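Local coordinates for protein hydroxyethylphosphonate dioxygenase (Streptomyces albus, PDB 6B9R) that probably uses a mononuclear iron centre and dioxygen to cleave the carbon-carbon bond of 2-hydroxyethylphosphonate, giving hydroxymethylphosphonate, at residues Q84-M89 and D394-I399; N80-G85 and S117-Y122; V375-R380 and G388-G393. All blocks are in the same frame, centred on the assembly; numbering follows the deposited sequence.

Contact 1 (Q84-M89 and D394-I399); sequences QGLRMM and DSAYVI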
ATOM      1  N   GLN A  84     -13.635 -20.522  -3.790  1.00 18.09           N
ATOM      2  CA  GLN A  84     -14.228 -20.973  -2.532  1.00 18.22           C
ATOM      3  C   GLN A  84     -13.580 -20.341  -1.299  1.00 21.01           C
ATOM      4  O   GLN A  84     -13.965 -20.677  -0.171  1.00 23.02           O
ATOM      5  CB  GLN A  84     -14.155 -22.505  -2.446  1.00 24.21           C
ATOM      6  CG  GLN A  84     -14.830 -23.194  -3.650  1.00 27.59           C
ATOM      7  CD  GLN A  84     -14.858 -24.709  -3.538  1.00 34.05           C
ATOM      8  OE1 GLN A  84     -14.057 -25.308  -2.824  1.00 28.14           O
ATOM      9  NE2 GLN A  84     -15.796 -25.335  -4.245  1.00 32.77           N
ATOM     10  N   GLY A  85     -12.614 -19.433  -1.478  1.00 17.85           N
ATOM     11  CA  GLY A  85     -11.985 -18.748  -0.374  1.00 17.70           C
ATOM     12  C   GLY A  85     -10.817 -19.504   0.230  1.00 18.38           C
ATOM     13  O   GLY A  85     -10.014 -18.916   0.967  1.00 17.69           O
ATOM     14  N   LEU A  86     -10.714 -20.789  -0.069  1.00 16.93           N
ATOM     15  CA  LEU A  86      -9.602 -21.643   0.313  1.00 17.71           C
ATOM     16  C   LEU A  86      -9.389 -22.588  -0.860  1.00 17.07           C
ATOM     17  O   LEU A  86     -10.356 -23.039  -1.477  1.00 19.65           O
ATOM     18  CB  LEU A  86      -9.903 -22.418   1.613  1.00 18.18           C
ATOM     19  CG  LEU A  86      -8.795 -23.248   2.286  1.00 20.25           C
ATOM     20  CD1 LEU A  86      -8.968 -23.321   3.827  1.00 16.83           C
ATOM     21  CD2 LEU A  86      -8.733 -24.670   1.709  1.00 17.81           C
ATOM     22  N   ARG A  87      -8.135 -22.848  -1.203  1.00 17.30           N
ATOM     23  CA  ARG A  87      -7.850 -23.813  -2.257  1.00 17.83           C
ATOM     24  C   ARG A  87      -6.672 -24.683  -1.844  1.00 17.47           C
ATOM     25  O   ARG A  87      -5.684 -24.183  -1.299  1.00 17.97           O
ATOM     26  CB  ARG A  87      -7.556 -23.126  -3.596  1.00 19.30           C
ATOM     27  CG  ARG A  87      -7.161 -24.095  -4.700  1.00 20.70           C
ATOM     28  CD  ARG A  87      -7.024 -23.401  -6.065  1.00 18.65           C
ATOM     29  NE  ARG A  87      -6.614 -21.996  -5.971  1.00 17.93           N
ATOM     30  CZ  ARG A  87      -5.364 -21.575  -5.791  1.00 24.47           C
ATOM     31  NH1 ARG A  87      -4.363 -22.440  -5.665  1.00 22.20           N
ATOM     32  NH2 ARG A  87      -5.115 -20.275  -5.732  1.00 22.52           N
ATOM     33  N   MET A  88      -6.785 -25.981  -2.105  1.00 17.63           N
ATOM     34  CA  MET A  88      -5.735 -26.929  -1.780  1.00 19.65           C
ATOM     35  C   MET A  88      -4.929 -27.253  -3.025  1.00 20.73           C
ATOM     36  O   MET A  88      -5.445 -27.239  -4.146  1.00 18.65           O
ATOM     37  CB  MET A  88      -6.315 -28.219  -1.186  1.00 21.92           C
ATOM     38  CG  MET A  88      -7.210 -27.949   0.002  1.00 20.07           C
ATOM     39  SD  MET A  88      -7.987 -29.423   0.694  1.00 20.82           S
ATOM     40  CE  MET A  88      -8.735 -28.647   2.126  1.00 18.80           C
ATOM     41  N   MET A  89      -3.657 -27.562  -2.809  1.00 17.89           N
ATOM     42  CA  MET A  89      -2.780 -28.081  -3.843  1.00 18.28           C
ATOM     43  C   MET A  89      -2.228 -29.425  -3.389  1.00 21.89           C
ATOM     44  O   MET A  89      -1.882 -29.594  -2.214  1.00 21.25           O
ATOM     45  CB  MET A  89      -1.646 -27.103  -4.116  1.00 17.99           C
ATOM     46  CG  MET A  89      -0.759 -27.533  -5.266  1.00 18.44           C
ATOM     47  SD  MET A  89       0.497 -26.295  -5.589  1.00 22.73           S
ATOM     48  CE  MET A  89       1.302 -27.074  -6.988  1.00 18.84           C
ATOM     49  N   ASP A 394       0.454 -31.986   1.102  1.00 19.75           N
ATOM     50  CA  ASP A 394      -0.493 -31.068   0.477  1.00 22.57           C
ATOM     51  C   ASP A 394      -0.356 -29.676   1.095  1.00 18.12           C
ATOM     52  O   ASP A 394       0.143 -29.508   2.212  1.00 20.98           O
ATOM     53  CB  ASP A 394      -1.940 -31.552   0.661  1.00 17.28           C
ATOM     54  CG  ASP A 394      -2.304 -32.749  -0.208  1.00 19.41           C
ATOM     55  OD1 ASP A 394      -1.478 -33.201  -1.024  1.00 19.77           O
ATOM     56  OD2 ASP A 394      -3.448 -33.235  -0.064  1.00 19.96           O
ATOM     57  N   SER A 395      -0.812 -28.660   0.362  1.00 16.05           N
ATOM     58  CA  SER A 395      -0.764 -27.301   0.879  1.00 15.55           C
ATOM     59  C   SER A 395      -2.082 -26.602   0.566  1.00 17.27           C
ATOM     60  O   SER A 395      -2.917 -27.108  -0.193  1.00 19.67           O
ATOM     61  CB  SER A 395       0.436 -26.525   0.302  1.00 15.19           C
ATOM     62  OG  SER A 395       0.493 -26.666  -1.118  1.00 19.27           O
ATOM     63  N   ALA A 396      -2.284 -25.436   1.173  1.00 17.56           N
ATOM     64  CA  ALA A 396      -3.503 -24.687   0.899  1.00 16.11           C
ATOM     65  C   ALA A 396      -3.224 -23.196   0.990  1.00 19.44           C
ATOM     66  O   ALA A 396      -2.317 -22.751   1.699  1.00 17.60           O
ATOM     67  CB  ALA A 396      -4.639 -25.063   1.859  1.00 19.73           C
ATOM     68  N   TYR A 397      -4.020 -22.436   0.249  1.00 14.52           N
ATOM     69  CA  TYR A 397      -4.022 -20.986   0.301  1.00 14.30           C
ATOM     70  C   TYR A 397      -5.391 -20.523   0.783  1.00 18.12           C
ATOM     71  O   TYR A 397      -6.413 -21.066   0.352  1.00 15.22           O
ATOM     72  CB  TYR A 397      -3.714 -20.383  -1.073  1.00 14.22           C
ATOM     73  CG  TYR A 397      -4.082 -18.937  -1.091  1.00 17.74           C
ATOM     74  CD1 TYR A 397      -3.344 -18.011  -0.360  1.00 14.68           C
ATOM     75  CD2 TYR A 397      -5.196 -18.497  -1.792  1.00 16.70           C
ATOM     76  CE1 TYR A 397      -3.692 -16.683  -0.344  1.00 15.99           C
ATOM     77  CE2 TYR A 397      -5.553 -17.162  -1.786  1.00 15.61           C
ATOM     78  CZ  TYR A 397      -4.797 -16.261  -1.065  1.00 14.08           C
ATOM     79  OH  TYR A 397      -5.160 -14.936  -1.045  1.00 14.77           O
ATOM     80  N   VAL A 398      -5.410 -19.529   1.683  1.00 13.89           N
ATOM     81  CA  VAL A 398      -6.634 -19.000   2.280  1.00 15.41           C
ATOM     82  C   VAL A 398      -6.631 -17.481   2.158  1.00 17.78           C
ATOM     83  O   VAL A 398      -5.651 -16.833   2.541  1.00 14.59           O
ATOM     84  CB  VAL A 398      -6.771 -19.398   3.764  1.00 16.24           C
ATOM     85  CG1 VAL A 398      -8.212 -19.193   4.244  1.00 17.88           C
ATOM     86  CG2 VAL A 398      -6.288 -20.852   4.013  1.00 15.88           C
ATOM     87  N   ILE A 399      -7.720 -16.913   1.634  1.00 17.18           N
ATOM     88  CA  ILE A 399      -7.839 -15.456   1.532  1.00 13.81           C
ATOM     89  C   ILE A 399      -8.128 -14.881   2.914  1.00 14.11           C
ATOM     90  O   ILE A 399      -8.571 -15.618   3.817  1.00 15.75           O
ATOM     91  CB  ILE A 399      -8.933 -15.025   0.531  1.00 14.17           C
ATOM     92  CG1 ILE A 399     -10.342 -15.328   1.069  1.00 14.51           C
ATOM     93  CG2 ILE A 399      -8.664 -15.628  -0.843  1.00 19.09           C
ATOM     94  CD1 ILE A 399     -11.493 -14.725   0.184  1.00 14.92           C
TER
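R87 and Y397 bond to each other twice through their backbones, R87 N to Y397 O and Y397 N to R87 O, both at 2.9 Å. M89 and S395 do the same, with M89 N lying 2.8 Å from S395 O. Beyond the strand proper, I399 N reaches G85 O at 3.1 Å; G85 has a positive phi of 86°, where a CB would be jammed against the carbonyl of Q84. Between these pairs the chains come closer, and L86 CA lies 3.2 Å from Y397 O in a CA-H...O contact. Strand 86-89 is an outermost strand, within this chain, of a seven-stranded antiparallel sheet, consistent with a cupin barrel wall, and 395-398 joins it to 364-369.

Apolar packing lies on the face of L86, M88, A396 and V398. With L86 CG anti to the backbone N (chi1 -173°), L86 CD1 meets V398 CG2 at 3.6 Å while L86 CD2 reaches A396 CB at 4.1 Å. An alanine here is likely to open a gap against V398 and A396 and leave W379 with less to pack on.

R87, M89, S395 and Y397 lie on the other face. R87 NH2 bonds to M116 O and forms a salt bridge with D81, S395 OG accepts from A115 N, and Y397 OH is hydrogen-bonded to H364 ND1.

Contact 2 (N80-G85 and S117-Y122); sequences NDTPQG and SRQASY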
ATOM      1  N   ASN A  80      -9.253 -13.840  -9.809  1.00 17.79           N
ATOM      2  CA  ASN A  80      -9.683 -14.613  -8.653  1.00 20.36           C
ATOM      3  C   ASN A  80      -9.492 -16.072  -9.036  1.00 17.23           C
ATOM      4  O   ASN A  80     -10.204 -16.584  -9.908  1.00 21.44           O
ATOM      5  CB  ASN A  80     -11.137 -14.317  -8.286  1.00 16.98           C
ATOM      6  CG  ASN A  80     -11.580 -15.065  -7.018  1.00 25.19           C
ATOM      7  OD1 ASN A  80     -11.143 -16.183  -6.758  1.00 21.66           O
ATOM      8  ND2 ASN A  80     -12.431 -14.437  -6.224  1.00 21.68           N
ATOM      9  N   ASP A  81      -8.507 -16.726  -8.425  1.00 17.29           N
ATOM     10  CA  ASP A  81      -8.299 -18.155  -8.629  1.00 17.92           C
ATOM     11  C   ASP A  81      -8.571 -18.955  -7.356  1.00 17.64           C
ATOM     12  O   ASP A  81      -8.195 -20.125  -7.284  1.00 17.84           O
ATOM     13  CB  ASP A  81      -6.882 -18.422  -9.165  1.00 17.56           C
ATOM     14  CG  ASP A  81      -5.790 -17.881  -8.262  1.00 21.91           C
ATOM     15  OD1 ASP A  81      -6.052 -17.696  -7.059  1.00 18.57           O
ATOM     16  OD2 ASP A  81      -4.665 -17.638  -8.759  1.00 18.67           O
ATOM     17  N   THR A  82      -9.230 -18.345  -6.365  1.00 17.54           N
ATOM     18  CA  THR A  82      -9.611 -19.004  -5.114  1.00 17.66           C
ATOM     19  C   THR A  82     -11.110 -18.807  -4.873  1.00 20.38           C
ATOM     20  O   THR A  82     -11.522 -18.164  -3.900  1.00 18.58           O
ATOM     21  CB  THR A  82      -8.793 -18.443  -3.954  1.00 17.54           C
ATOM     22  OG1 THR A  82      -7.429 -18.269  -4.369  1.00 17.49           O
ATOM     23  CG2 THR A  82      -8.830 -19.384  -2.763  1.00 17.71           C
ATOM     24  N   PRO A  83     -11.959 -19.349  -5.753  1.00 18.82           N
ATOM     25  CA  PRO A  83     -13.395 -18.998  -5.707  1.00 19.00           C
ATOM     26  C   PRO A  83     -14.123 -19.478  -4.465  1.00 20.79           C
ATOM     27  O   PRO A  83     -15.153 -18.890  -4.120  1.00 20.45           O
ATOM     28  CB  PRO A  83     -13.964 -19.668  -6.968  1.00 21.51           C
ATOM     29  CG  PRO A  83     -13.021 -20.797  -7.246  1.00 21.98           C
ATOM     30  CD  PRO A  83     -11.654 -20.250  -6.880  1.00 17.96           C
ATOM     31  N   GLN A  84     -13.635 -20.522  -3.790  1.00 18.09           N
ATOM     32  CA  GLN A  84     -14.228 -20.973  -2.532  1.00 18.22           C
ATOM     33  C   GLN A  84     -13.580 -20.341  -1.299  1.00 21.01           C
ATOM     34  O   GLN A  84     -13.965 -20.677  -0.171  1.00 23.02           O
ATOM     35  CB  GLN A  84     -14.155 -22.505  -2.446  1.00 24.21           C
ATOM     36  CG  GLN A  84     -14.830 -23.194  -3.650  1.00 27.59           C
ATOM     37  CD  GLN A  84     -14.858 -24.709  -3.538  1.00 34.05           C
ATOM     38  OE1 GLN A  84     -14.057 -25.308  -2.824  1.00 28.14           O
ATOM     39  NE2 GLN A  84     -15.796 -25.335  -4.245  1.00 32.77           N
ATOM     40  N   GLY A  85     -12.614 -19.433  -1.478  1.00 17.85           N
ATOM     41  CA  GLY A  85     -11.985 -18.748  -0.374  1.00 17.70           C
ATOM     42  C   GLY A  85     -10.817 -19.504   0.230  1.00 18.38           C
ATOM     43  O   GLY A  85     -10.014 -18.916   0.967  1.00 17.69           O
ATOM     44  N   SER A 117      -1.459 -18.191  -5.255  1.00 16.78           N
ATOM     45  CA  SER A 117      -2.655 -17.531  -5.762  1.00 17.36           C
ATOM     46  C   SER A 117      -2.296 -16.195  -6.394  1.00 20.37           C
ATOM     47  O   SER A 117      -1.407 -15.488  -5.911  1.00 16.61           O
ATOM     48  CB  SER A 117      -3.678 -17.302  -4.644  1.00 16.52           C
ATOM     49  OG  SER A 117      -4.765 -16.501  -5.089  1.00 16.77           O
ATOM     50  N   ARG A 118      -3.020 -15.841  -7.462  1.00 17.32           N
ATOM     51  CA  ARG A 118      -2.885 -14.516  -8.054  1.00 17.51           C
ATOM     52  C   ARG A 118      -3.419 -13.415  -7.148  1.00 17.27           C
ATOM     53  O   ARG A 118      -3.221 -12.231  -7.447  1.00 17.41           O
ATOM     54  CB  ARG A 118      -3.600 -14.496  -9.398  1.00 18.11           C
ATOM     55  CG  ARG A 118      -2.938 -15.419 -10.424  1.00 18.44           C
ATOM     56  CD  ARG A 118      -3.830 -15.611 -11.652  1.00 19.07           C
ATOM     57  NE  ARG A 118      -3.269 -16.584 -12.594  1.00 22.40           N
ATOM     58  CZ  ARG A 118      -3.373 -17.905 -12.466  1.00 19.45           C
ATOM     59  NH1 ARG A 118      -4.003 -18.422 -11.425  1.00 19.68           N
ATOM     60  NH2 ARG A 118      -2.857 -18.712 -13.389  1.00 19.86           N
ATOM     61  N   GLN A 119      -4.093 -13.776  -6.066  1.00 16.98           N
ATOM     62  CA  GLN A 119      -4.623 -12.828  -5.103  1.00 22.05           C
ATOM     63  C   GLN A 119      -3.633 -12.503  -3.990  1.00 18.24           C
ATOM     64  O   GLN A 119      -3.949 -11.683  -3.122  1.00 17.14           O
ATOM     65  CB  GLN A 119      -5.928 -13.388  -4.511  1.00 16.79           C
ATOM     66  CG  GLN A 119      -7.049 -13.507  -5.567  1.00 17.36           C
ATOM     67  CD  GLN A 119      -8.168 -14.464  -5.178  1.00 17.46           C
ATOM     68  OE1 GLN A 119      -8.137 -15.634  -5.548  1.00 17.96           O
ATOM     69  NE2 GLN A 119      -9.172 -13.962  -4.447  1.00 17.48           N
ATOM     70  N   ALA A 120      -2.451 -13.121  -3.990  1.00 16.97           N
ATOM     71  CA  ALA A 120      -1.532 -13.014  -2.864  1.00 16.36           C
ATOM     72  C   ALA A 120      -0.090 -13.065  -3.356  1.00 20.64           C
ATOM     73  O   ALA A 120       0.201 -13.593  -4.430  1.00 18.02           O
ATOM     74  CB  ALA A 120      -1.772 -14.135  -1.853  1.00 15.59           C
ATOM     75  N   SER A 121       0.829 -12.571  -2.529  1.00 22.54           N
ATOM     76  CA  SER A 121       2.231 -12.458  -2.932  1.00 21.32           C
ATOM     77  C   SER A 121       3.088 -13.670  -2.578  1.00 17.33           C
ATOM     78  O   SER A 121       4.305 -13.629  -2.815  1.00 21.06           O
ATOM     79  CB  SER A 121       2.869 -11.216  -2.301  1.00 23.26           C
ATOM     80  OG  SER A 121       2.992 -11.398  -0.914  1.00 22.71           O
ATOM     81  N   TYR A 122       2.520 -14.730  -1.998  1.00 20.88           N
ATOM     82  CA  TYR A 122       3.340 -15.890  -1.656  1.00 17.68           C
ATOM     83  C   TYR A 122       4.034 -16.425  -2.893  1.00 20.57           C
ATOM     84  O   TYR A 122       3.428 -16.523  -3.967  1.00 16.88           O
ATOM     85  CB  TYR A 122       2.510 -17.035  -1.090  1.00 15.18           C
ATOM     86  CG  TYR A 122       1.838 -16.813   0.225  1.00 18.64           C
ATOM     87  CD1 TYR A 122       2.562 -16.829   1.416  1.00 23.05           C
ATOM     88  CD2 TYR A 122       0.459 -16.664   0.287  1.00 18.97           C
ATOM     89  CE1 TYR A 122       1.923 -16.643   2.630  1.00 22.46           C
ATOM     90  CE2 TYR A 122      -0.182 -16.496   1.488  1.00 14.56           C
ATOM     91  CZ  TYR A 122       0.549 -16.485   2.657  1.00 22.86           C
ATOM     92  OH  TYR A 122      -0.113 -16.314   3.852  1.00 25.66           O
TER
HETATM   93  O   HOH W   1     -11.859 -15.353  -3.510  1.00 19.30           O
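D81 and S117 lie with their CA atoms 6.4 Å apart in two irregular loops, each carrying a type I turn (T82-G85 and S117-A120), so side chains rather than paired backbones bridge them. The carboxylate of D81 does most of the work, its chi1 of 57° swinging it over to S117 and R118. S117 OG donates to the syn lone pair of D81 OD1 at 2.6 Å. D81 OD2 is gripped twice: R118 N bonds to it almost straight at 2.8 Å, and R118 NH1 completes a salt bridge at 2.9 Å on the anti lone pair. An acid suits this place because its two oxygens meet two arginines, R118 at OD2 and R87 at OD1.

Q119 brings its amide oxygen to the backbone of D81 and T82, where Q119 OE1 accepts weak bonds from D81 N at 3.1 Å and T82 N at 3.0 Å. A water bound to Q119 NE2, N80 ND2 and T82 O spans the amide ends. R118 and Q119 also bond to A65 and T222 of the second subunit, so these loops lie at the dimer interface. In each loop a side chain folds back on its own backbone: N80 OD1 accepts from T82 N in an Asx turn, and S117 OG from Q119 N (3.0 Å) in an ST turn.

Contact 3 (V375-R380 and G388-G393); sequences VSVRWR and GRLEPG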
ATOM      1  N   VAL A 375      -5.155 -33.771   7.466  1.00 19.59           N
ATOM      2  CA  VAL A 375      -5.874 -32.766   8.249  1.00 22.34           C
ATOM      3  C   VAL A 375      -7.170 -32.447   7.514  1.00 21.97           C
ATOM      4  O   VAL A 375      -7.141 -32.056   6.339  1.00 23.35           O
ATOM      5  CB  VAL A 375      -5.039 -31.487   8.449  1.00 25.56           C
ATOM      6  CG1 VAL A 375      -5.829 -30.443   9.258  1.00 23.62           C
ATOM      7  CG2 VAL A 375      -3.714 -31.802   9.130  1.00 23.22           C
ATOM      8  N   SER A 376      -8.300 -32.607   8.195  1.00 19.58           N
ATOM      9  CA  SER A 376      -9.580 -32.205   7.621  1.00 20.35           C
ATOM     10  C   SER A 376      -9.792 -30.718   7.883  1.00 22.43           C
ATOM     11  O   SER A 376      -9.575 -30.235   8.999  1.00 21.14           O
ATOM     12  CB  SER A 376     -10.731 -33.032   8.205  1.00 25.42           C
ATOM     13  OG  SER A 376     -10.721 -34.374   7.717  1.00 27.73           O
ATOM     14  N   VAL A 377     -10.226 -29.995   6.854  1.00 19.49           N
ATOM     15  CA  VAL A 377     -10.434 -28.554   6.935  1.00 19.83           C
ATOM     16  C   VAL A 377     -11.892 -28.272   6.619  1.00 24.24           C
ATOM     17  O   VAL A 377     -12.441 -28.828   5.660  1.00 24.66           O
ATOM     18  CB  VAL A 377      -9.510 -27.784   5.970  1.00 24.03           C
ATOM     19  CG1 VAL A 377      -9.618 -26.281   6.219  1.00 24.11           C
ATOM     20  CG2 VAL A 377      -8.057 -28.254   6.118  1.00 26.36           C
ATOM     21  N   ARG A 378     -12.521 -27.427   7.429  1.00 20.17           N
ATOM     22  CA  ARG A 378     -13.909 -27.043   7.209  1.00 24.97           C
ATOM     23  C   ARG A 378     -13.989 -25.527   7.264  1.00 21.16           C
ATOM     24  O   ARG A 378     -13.451 -24.913   8.187  1.00 20.00           O
ATOM     25  CB  ARG A 378     -14.827 -27.691   8.250  1.00 22.01           C
ATOM     26  CG  ARG A 378     -14.723 -29.209   8.237  1.00 33.13           C
ATOM     27  CD  ARG A 378     -15.596 -29.857   9.291  1.00 40.61           C
ATOM     28  NE  ARG A 378     -15.596 -31.312   9.179  1.00 45.33           N
ATOM     29  CZ  ARG A 378     -14.648 -32.104   9.676  1.00 48.76           C
ATOM     30  NH1 ARG A 378     -13.607 -31.586  10.325  1.00 40.87           N
ATOM     31  NH2 ARG A 378     -14.740 -33.417   9.527  1.00 49.89           N
ATOM     32  N   TRP A 379     -14.617 -24.916   6.269  1.00 22.85           N
ATOM     33  CA  TRP A 379     -14.564 -23.468   6.221  1.00 21.03           C
ATOM     34  C   TRP A 379     -15.853 -22.935   5.622  1.00 23.65           C
ATOM     35  O   TRP A 379     -16.647 -23.672   5.034  1.00 18.56           O
ATOM     36  CB  TRP A 379     -13.316 -22.991   5.455  1.00 18.02           C
ATOM     37  CG  TRP A 379     -13.332 -23.141   3.961  1.00 22.15           C
ATOM     38  CD1 TRP A 379     -13.672 -22.177   3.054  1.00 18.41           C
ATOM     39  CD2 TRP A 379     -12.954 -24.298   3.194  1.00 20.47           C
ATOM     40  NE1 TRP A 379     -13.545 -22.665   1.776  1.00 19.27           N
ATOM     41  CE2 TRP A 379     -13.107 -23.960   1.830  1.00 18.74           C
ATOM     42  CE3 TRP A 379     -12.514 -25.588   3.527  1.00 16.81           C
ATOM     43  CZ2 TRP A 379     -12.836 -24.858   0.794  1.00 17.26           C
ATOM     44  CZ3 TRP A 379     -12.244 -26.485   2.497  1.00 18.17           C
ATOM     45  CH2 TRP A 379     -12.404 -26.110   1.144  1.00 17.43           C
ATOM     46  N   ARG A 380     -16.052 -21.635   5.801  1.00 20.66           N
ATOM     47  CA  ARG A 380     -17.208 -20.935   5.267  1.00 23.16           C
ATOM     48  C   ARG A 380     -16.733 -19.757   4.429  1.00 20.93           C
ATOM     49  O   ARG A 380     -15.689 -19.162   4.701  1.00 22.31           O
ATOM     50  CB  ARG A 380     -18.135 -20.454   6.390  1.00 29.81           C
ATOM     51  N   GLY A 388     -12.676 -30.159   3.178  1.00 23.03           N
ATOM     52  CA  GLY A 388     -11.664 -30.814   2.371  1.00 23.51           C
ATOM     53  C   GLY A 388     -10.665 -31.469   3.290  1.00 23.13           C
ATOM     54  O   GLY A 388     -10.696 -31.284   4.508  1.00 26.33           O
ATOM     55  N   ARG A 389      -9.766 -32.244   2.692  1.00 21.58           N
ATOM     56  CA  ARG A 389      -8.765 -32.965   3.467  1.00 21.41           C
ATOM     57  C   ARG A 389      -7.401 -32.794   2.828  1.00 26.40           C
ATOM     58  O   ARG A 389      -7.226 -33.097   1.644  1.00 23.67           O
ATOM     59  CB  ARG A 389      -9.109 -34.445   3.573  1.00 19.50           C
ATOM     60  CG  ARG A 389      -8.398 -35.097   4.742  1.00 20.84           C
ATOM     61  CD  ARG A 389      -8.851 -36.524   4.910  1.00 25.88           C
ATOM     62  NE  ARG A 389      -8.077 -37.405   4.047  1.00 34.70           N
ATOM     63  CZ  ARG A 389      -7.988 -38.715   4.231  1.00 39.13           C
ATOM     64  NH1 ARG A 389      -8.636 -39.274   5.240  1.00 36.94           N
ATOM     65  NH2 ARG A 389      -7.252 -39.457   3.415  1.00 38.74           N
ATOM     66  N   LEU A 390      -6.439 -32.310   3.611  1.00 17.84           N
ATOM     67  CA  LEU A 390      -5.063 -32.161   3.164  1.00 17.69           C
ATOM     68  C   LEU A 390      -4.282 -33.387   3.612  1.00 21.76           C
ATOM     69  O   LEU A 390      -4.205 -33.660   4.806  1.00 21.92           O
ATOM     70  CB  LEU A 390      -4.436 -30.899   3.746  1.00 17.19           C
ATOM     71  CG  LEU A 390      -5.049 -29.580   3.281  1.00 19.39           C
ATOM     72  CD1 LEU A 390      -4.761 -28.459   4.282  1.00 17.77           C
ATOM     73  CD2 LEU A 390      -4.466 -29.244   1.928  1.00 22.92           C
ATOM     74  N   GLU A 391      -3.710 -34.119   2.659  1.00 21.49           N
ATOM     75  CA  GLU A 391      -2.813 -35.212   2.983  1.00 22.65           C
ATOM     76  C   GLU A 391      -1.429 -34.654   3.287  1.00 26.83           C
ATOM     77  O   GLU A 391      -1.141 -33.494   2.978  1.00 22.27           O
ATOM     78  CB  GLU A 391      -2.735 -36.200   1.823  1.00 30.23           C
ATOM     79  CG  GLU A 391      -4.040 -36.394   1.072  1.00 44.33           C
ATOM     80  CD  GLU A 391      -5.050 -37.184   1.859  1.00 56.32           C
ATOM     81  OE1 GLU A 391      -4.639 -38.132   2.556  1.00 60.76           O
ATOM     82  OE2 GLU A 391      -6.255 -36.856   1.783  1.00 60.89           O
ATOM     83  N   PRO A 392      -0.558 -35.449   3.908  1.00 22.98           N
ATOM     84  CA  PRO A 392       0.831 -35.004   4.106  1.00 18.56           C
ATOM     85  C   PRO A 392       1.470 -34.540   2.806  1.00 22.11           C
ATOM     86  O   PRO A 392       1.397 -35.216   1.774  1.00 20.29           O
ATOM     87  CB  PRO A 392       1.523 -36.252   4.665  1.00 23.59           C
ATOM     88  CG  PRO A 392       0.414 -37.001   5.377  1.00 24.27           C
ATOM     89  CD  PRO A 392      -0.842 -36.736   4.580  1.00 26.64           C
ATOM     90  N   GLY A 393       2.091 -33.363   2.859  1.00 21.21           N
ATOM     91  CA  GLY A 393       2.699 -32.758   1.695  1.00 18.83           C
ATOM     92  C   GLY A 393       1.764 -31.916   0.855  1.00 19.63           C
ATOM     93  O   GLY A 393       2.239 -31.223  -0.052  1.00 18.55           O
TER
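V377 and G388 form an antiparallel hydrogen-bonded pair, with V377 N to G388 O at 2.7 Å and nearly straight, and G388 N to V377 O at 2.8 Å. V375 and L390 repeat the scheme two residues along, V375 N lying 2.8 Å from L390 O. Between them S376 faces R389 in a non-hydrogen-bonded pair, where R389 CA makes a CA-H...O contact with V375 O at 3.4 Å. This is a beta hairpin, strands 375-381 and 384-390; strand 403-407 pairs with the first of them on its other side, giving a small three-stranded antiparallel sheet.

Apolar groups gather on the V375, V377 and L390 face, from which V377 and L390 pack on strand 86-89. V377 CG2, anti to the carbonyl carbon, touches L390 CD1 at 3.8 Å. The indole of W379 reaches back along the strands until W379 CZ3 lies 3.8 Å from G388 N. Without a side chain, G388 lets the ring lie close to its backbone. W379 NE1 is hydrogen-bonded to Q84 O.

Charged and polar groups take the opposite face. S376 OG rests against R389 CG, and the arginine, bent at chi3 (85°), turns R389 NE onto E391 OE2 in a salt bridge of 3.0 Å, OE2 lying at the edge of the guanidinium, close to its plane.

Contacts 1 and 2 share Q84 and G85 and have centres about 8 Å apart. In the sequence, the loop 80-85 leads straight into strand 86-89, so contact 2 closes early, while contact 1 ties that strand to one some 300 residues later. Contact 3 is a local hairpin whose second strand is followed by 395-398; its centre is about 9 Å from that of contact 1 and 17 Å from that of contact 2. L390 CD2 packs on M88 CG at 3.6 Å, setting the three-stranded sheet against the seven-stranded one. On the opposite face of strands 86-89 and 395-398, Y397 touches T82 and S117, and R87 is salt-bridged to D81. Together they link a probably cupin-type barrel to the subunit interface.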